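Local coordinates for protein dTDP-4-amino-4,6-dideoxyglucose formyltransferase (Shewanella sp. FDAARGOS_354, PDB 6V2T) that probably transfers a formyl group from a formylated tetrahydrofolate to the 4-amino group of dTDP-4-amino-4,6-dideoxyglucose, a nucleotide-linked sugar probably destined for the lipopolysaccharide O-antigen, at residues 29-34 against 61-66; 54-59 against 90-95. All blocks are in the same frame, centred on the assembly; numbering follows the deposited sequence.

Interaction 1 of 2, residues 29-34 against 61-66; sequences VSDNKP and AINKNP. With 0FX (dTDP-4-amino-4,6-dideoxyglucose), chain G.
Asp31 and Asn63 meet beside the nucleotide-sugar pocket, at the C-terminal edge of the parallel strands of the Rossmann-like formyltransferase domain, where strand 24-30 turns into helix 33-45. The join is a single hydrogen bond: Asn63 ND2 donates to Asp31 OD1 over 2.8 Å, with a moderately bent N-H...O angle of 149°. The amide reaches the carboxylate oxygen on its anti side and clearly out of the carboxylate plane, and the two planes stand 72° apart. Asn63 extends toward the strand with CG trans to its backbone N (chi1 -162°), which carries ND2 to the aspartate. Its other end is occupied too, for OD1 accepts from Asn65 N at 3.0 Å. This Asx turn fixes the rotation of the amide and orders the loop 61-66; asparagine suits the place because one flat group supplies both donor and acceptor. The second oxygen of Asp31, OD2, is hydrogen-bonded to Ser60 OG and Lys101 N, so this buried carboxylate joins the end of strand 53-60, the loop 61-66 and the loop after strand 94-98, and such partners would be expected to stabilise its negative charge. The next residue turns to the substrate. Asn32 is the N-cap of helix 33-45: its OD1 accepts from Leu35 N. dTDP-4-amino-4,6-dideoxyglucose, also held by His99, Lys101 and Tyr175, lies at the other end of the amide, an arrangement consistent with the cap orienting it: Asn32 ND2 donates to the phosphate oxygen O3P at 2.9 Å.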
# COMPACT_ATOMS: atom_id res chain seq x y z
N VAL B 29 3.83 -0.66 33.96
CA VAL B 29 3.64 0.64 33.27
C VAL B 29 3.72 0.37 31.77
O VAL B 29 4.75 -0.15 31.30
CB VAL B 29 4.65 1.72 33.67
CG1 VAL B 29 4.27 3.07 33.08
CG2 VAL B 29 4.79 1.82 35.17
N SER B 30 2.69 0.74 31.05
CA SER B 30 2.53 0.33 29.64
C SER B 30 1.64 1.30 28.87
O SER B 30 0.59 1.73 29.41
CB SER B 30 1.95 -1.04 29.58
OG SER B 30 1.85 -1.44 28.23
N ASP B 31 2.01 1.56 27.63
CA ASP B 31 1.24 2.43 26.69
C ASP B 31 0.83 1.62 25.46
O ASP B 31 0.56 2.25 24.43
CB ASP B 31 2.06 3.67 26.37
CG ASP B 31 2.14 4.58 27.59
OD1 ASP B 31 1.07 5.00 28.10
OD2 ASP B 31 3.26 4.80 28.06
N ASN B 32 0.79 0.28 25.57
CA ASN B 32 0.50 -0.68 24.48
C ASN B 32 -0.64 -1.61 24.92
O ASN B 32 -0.43 -2.47 25.84
CB ASN B 32 1.75 -1.46 24.08
CG ASN B 32 1.60 -2.27 22.81
OD1 ASN B 32 1.25 -3.44 22.84
ND2 ASN B 32 1.87 -1.64 21.67
N LYS B 33 -1.82 -1.45 24.33
CA LYS B 33 -3.01 -2.24 24.73
C LYS B 33 -2.75 -3.71 24.44
O LYS B 33 -3.02 -4.55 25.29
CB LYS B 33 -4.29 -1.72 24.05
CG LYS B 33 -5.58 -2.22 24.68
CD LYS B 33 -6.69 -2.49 23.68
CE LYS B 33 -7.49 -3.73 24.03
NZ LYS B 33 -8.23 -4.23 22.85
N PRO B 34 -2.23 -4.11 23.25
CA PRO B 34 -1.95 -5.52 22.98
C PRO B 34 -1.12 -6.21 24.09
O PRO B 34 -1.55 -7.23 24.56
CB PRO B 34 -1.24 -5.49 21.62
CG PRO B 34 -1.81 -4.26 20.95
CD PRO B 34 -1.96 -3.26 22.07
N ALA B 61 1.57 9.31 31.59
CA ALA B 61 0.90 10.63 31.62
C ALA B 61 0.95 11.26 30.22
O ALA B 61 -0.08 11.76 29.74
CB ALA B 61 1.58 11.50 32.66
N ILE B 62 2.10 11.15 29.55
CA ILE B 62 2.38 11.80 28.24
C ILE B 62 1.61 11.10 27.11
O ILE B 62 1.56 11.66 25.99
CB ILE B 62 3.90 11.87 27.99
CG1 ILE B 62 4.25 12.91 26.93
CG2 ILE B 62 4.47 10.49 27.67
CD1 ILE B 62 5.61 13.56 27.11
N ASN B 63 1.00 9.93 27.38
CA ASN B 63 0.15 9.19 26.42
C ASN B 63 -0.89 10.18 25.89
O ASN B 63 -1.66 10.72 26.72
CB ASN B 63 -0.49 7.93 27.01
CG ASN B 63 -0.99 6.97 25.96
OD1 ASN B 63 -1.48 7.40 24.92
ND2 ASN B 63 -0.87 5.67 26.19
N LYS B 64 -0.87 10.41 24.58
CA LYS B 64 -1.76 11.36 23.88
C LYS B 64 -3.11 10.70 23.54
O LYS B 64 -4.06 11.47 23.33
CB LYS B 64 -1.07 11.91 22.63
CG LYS B 64 0.26 12.61 22.88
CD LYS B 64 0.81 13.38 21.68
CE LYS B 64 0.33 14.82 21.61
NZ LYS B 64 0.90 15.64 22.71
N ASN B 65 -3.22 9.36 23.48
CA ASN B 65 -4.53 8.70 23.17
C ASN B 65 -4.78 7.52 24.11
O ASN B 65 -4.76 6.37 23.69
CB ASN B 65 -4.63 8.27 21.71
CG ASN B 65 -6.07 8.02 21.28
OD1 ASN B 65 -6.88 7.49 22.03
ND2 ASN B 65 -6.39 8.42 20.06
N PRO B 66 -5.13 7.76 25.39
CA PRO B 66 -5.17 6.68 26.38
C PRO B 66 -6.45 5.84 26.36
O PRO B 66 -6.48 4.85 27.05
CB PRO B 66 -5.09 7.42 27.72
CG PRO B 66 -4.93 8.89 27.39
CD PRO B 66 -5.46 9.06 25.98
O4P 0FX G . 5.84 -0.02 20.08
P2 0FX G . 4.79 0.89 20.73
O3P 0FX G . 4.11 0.25 21.90
O1G 0FX G . 5.68 2.07 21.27
C1G 0FX G . 5.59 2.40 22.66
C2G 0FX G . 5.51 3.91 22.69
O2G 0FX G . 4.36 4.45 22.01
C3G 0FX G . 6.77 4.43 22.03
O3G 0FX G . 6.74 5.86 22.16
C4G 0FX G . 8.03 3.79 22.63
N4A 0FX G . 9.18 4.12 21.78
C5G 0FX G . 8.00 2.28 22.77
C6G 0FX G . 9.20 1.77 23.59
O5G 0FX G . 6.75 1.90 23.36
OPP 0FX G . 3.42 1.44 19.91
P 0FX G . 3.73 2.58 18.87
O1P 0FX G . 4.29 3.83 19.34
O2P 0FX G . 2.41 2.96 18.26
O5 0FX G . 4.51 2.07 17.60
C5 0FX G . 4.26 0.80 17.05
C4 0FX G . 4.78 0.83 15.61
O4 0FX G . 4.00 1.68 14.77
C3 0FX G . 6.20 1.41 15.46
O3 0FX G . 7.21 0.46 15.79
C2 0FX G . 6.25 1.92 14.00
C1 0FX G . 4.76 2.27 13.77
N11 0FX G . 4.58 3.72 13.83
C61 0FX G . 4.12 4.34 14.93
C51 0FX G . 3.95 5.73 14.91
C5A 0FX G . 3.45 6.45 16.15
C21 0FX G . 4.87 4.40 12.72
O21 0FX G . 5.33 3.73 11.63
N31 0FX G . 4.74 5.75 12.65
C41 0FX G . 4.28 6.42 13.74
O41 0FX G . 4.20 7.79 13.67

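Interaction 2 of 2, residues 54-59 against 90-95; sequences TFDYRY and EHYELV
With chi1 near -68° in both residues, Asp56 and Tyr92 each set CG opposite their own carbonyl carbon, and from there the carboxylate and the phenol converge between strand 53-60 and the turn that follows helix 82-91. Tyr92 OH donates to Asp56 OD2 over a very short 2.5 Å, a length that should not be pressed. The carboxylate oxygen lies at the edge of the ring, near its plane, whereas the carboxylate itself is turned almost perpendicular to the ring, at 87°. Tyrosine suits this place because its long, rigid ring can span a backbone gap of 9.4 Å between Asp56 CA and Tyr92 CA and still end in a donor. In the conformer given here, of two, Arg58 lays one guanidinium face near the phenol oxygen, with NH1 4.3 Å from Tyr92 OH, and its NH2 bonds to Tyr57 O. His91 CD2 sits 4.0 Å above one face of the Tyr92 ring, offset toward its rim. Strand 24-30, whose Leu27 touches Tyr92, lies between strands 53-60 and 94-98 in the sheet; helix 33-45 packs against Tyr57, on the other side of strand 53-60.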
# COMPACT_ATOMS: atom_id res chain seq x y z
N THR B 54 0.64 -9.41 43.64
CA THR B 54 -0.42 -8.61 42.96
C THR B 54 0.18 -7.61 41.97
O THR B 54 1.13 -6.84 42.33
CB THR B 54 -1.41 -7.98 43.93
OG1 THR B 54 -0.80 -6.90 44.64
CG2 THR B 54 -1.94 -8.99 44.93
N PHE B 55 -0.39 -7.62 40.76
CA PHE B 55 -0.05 -6.76 39.60
C PHE B 55 -1.01 -5.57 39.52
O PHE B 55 -2.24 -5.79 39.46
CB PHE B 55 -0.13 -7.59 38.34
CG PHE B 55 0.88 -8.70 38.29
CD1 PHE B 55 2.14 -8.46 37.80
CD2 PHE B 55 0.56 -9.97 38.74
CE1 PHE B 55 3.06 -9.49 37.74
CE2 PHE B 55 1.49 -10.99 38.70
CZ PHE B 55 2.74 -10.75 38.20
N ASP B 56 -0.46 -4.36 39.56
CA ASP B 56 -1.15 -3.08 39.26
C ASP B 56 -0.72 -2.61 37.88
O ASP B 56 0.43 -2.87 37.51
CB ASP B 56 -0.83 -2.02 40.29
CG ASP B 56 -1.41 -2.34 41.65
OD1 ASP B 56 -2.22 -3.25 41.71
OD2 ASP B 56 -1.03 -1.68 42.61
N TYR B 57 -1.62 -1.99 37.12
CA TYR B 57 -1.36 -1.55 35.73
C TYR B 57 -1.58 -0.05 35.64
O TYR B 57 -2.59 0.44 36.17
CB TYR B 57 -2.23 -2.34 34.75
CG TYR B 57 -2.05 -3.83 34.81
CD1 TYR B 57 -2.63 -4.58 35.81
CD2 TYR B 57 -1.24 -4.48 33.89
CE1 TYR B 57 -2.46 -5.96 35.87
CE2 TYR B 57 -1.08 -5.86 33.92
CZ TYR B 57 -1.68 -6.60 34.92
OH TYR B 57 -1.50 -7.95 34.95
N ARG B 58 -0.67 0.67 34.97
CA ARG B 58 -0.79 2.13 34.76
C ARG B 58 -0.26 2.46 33.35
O ARG B 58 0.61 1.69 32.83
CB ARG B 58 -0.03 2.89 35.85
CG ARG B 58 -0.44 2.55 37.27
CD ARG B 58 -1.79 3.13 37.68
NE ARG B 58 -2.06 2.94 39.09
CZ ARG B 58 -2.69 1.90 39.60
NH1 ARG B 58 -2.89 1.81 40.90
NH2 ARG B 58 -3.13 0.95 38.80
N TYR B 59 -0.76 3.53 32.75
CA TYR B 59 -0.25 4.03 31.45
C TYR B 59 0.46 5.36 31.73
O TYR B 59 0.36 5.86 32.86
CB TYR B 59 -1.36 4.13 30.41
CG TYR B 59 -2.40 5.17 30.73
CD1 TYR B 59 -2.14 6.51 30.51
CD2 TYR B 59 -3.63 4.82 31.27
CE1 TYR B 59 -3.07 7.49 30.81
CE2 TYR B 59 -4.58 5.79 31.56
CZ TYR B 59 -4.30 7.13 31.34
OH TYR B 59 -5.21 8.10 31.64
N GLU B 90 8.00 3.51 47.51
CA GLU B 90 7.26 3.16 48.75
C GLU B 90 6.58 1.79 48.61
O GLU B 90 6.74 0.97 49.51
CB GLU B 90 6.26 4.29 49.05
CG GLU B 90 5.29 4.00 50.18
CD GLU B 90 5.94 3.64 51.50
OE1 GLU B 90 7.13 3.98 51.69
OE2 GLU B 90 5.25 3.02 52.34
N HIS B 91 5.85 1.53 47.52
CA HIS B 91 4.79 0.49 47.46
C HIS B 91 5.21 -0.76 46.67
O HIS B 91 4.64 -1.83 46.93
CB HIS B 91 3.52 1.11 46.86
CG HIS B 91 2.28 0.33 47.14
ND1 HIS B 91 1.53 0.53 48.29
CD2 HIS B 91 1.67 -0.66 46.45
CE1 HIS B 91 0.50 -0.31 48.28
NE2 HIS B 91 0.57 -1.05 47.16
N TYR B 92 6.10 -0.65 45.69
CA TYR B 92 6.34 -1.76 44.74
C TYR B 92 7.71 -2.41 44.96
O TYR B 92 8.71 -1.75 45.20
CB TYR B 92 6.14 -1.27 43.31
CG TYR B 92 4.71 -0.92 43.01
CD1 TYR B 92 3.79 -1.91 42.71
CD2 TYR B 92 4.27 0.39 43.05
CE1 TYR B 92 2.47 -1.60 42.44
CE2 TYR B 92 2.95 0.72 42.77
CZ TYR B 92 2.05 -0.28 42.48
OH TYR B 92 0.75 0.02 42.22
N GLU B 93 7.75 -3.72 44.81
CA GLU B 93 9.03 -4.49 44.86
C GLU B 93 9.66 -4.54 43.46
O GLU B 93 10.89 -4.79 43.35
CB GLU B 93 8.77 -5.89 45.39
CG GLU B 93 8.59 -5.92 46.89
CD GLU B 93 7.33 -5.23 47.42
OE1 GLU B 93 6.22 -5.50 46.90
OE2 GLU B 93 7.48 -4.44 48.34
N LEU B 94 8.84 -4.41 42.42
CA LEU B 94 9.29 -4.54 41.00
C LEU B 94 8.46 -3.62 40.11
O LEU B 94 7.24 -3.64 40.24
CB LEU B 94 9.13 -5.99 40.56
CG LEU B 94 9.36 -6.25 39.07
CD1 LEU B 94 10.83 -5.95 38.70
CD2 LEU B 94 8.99 -7.68 38.70
N VAL B 95 9.10 -2.94 39.16
CA VAL B 95 8.40 -2.21 38.07
C VAL B 95 8.80 -2.83 36.74
O VAL B 95 10.02 -3.01 36.52
CB VAL B 95 8.69 -0.69 38.09
CG1 VAL B 95 7.88 0.03 37.02
CG2 VAL B 95 8.41 -0.10 39.45

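Overall arrangement
From the N terminus, strand 24-30 leads into the first segment of interaction 1, and helix 33-45 then returns the chain to strand 53-60, the first segment of interaction 2. The loop 61-66 directly after that strand closes interaction 1. The chain continues through strand 75-77 and helix 82-91 before residues 90-95 close interaction 2, so the two loops cross. Interaction 1 ties together the ends of neighbouring strands at the pocket; interaction 2 reaches over strand 24-30 from the helix 82-91 side. Their centres lie about 16 Å apart, joined by the shared sheet: Ser30 N and Arg58 O are 2.9 Å apart, a probable hydrogen bond, and Tyr59 packs against Asp31 and Pro66.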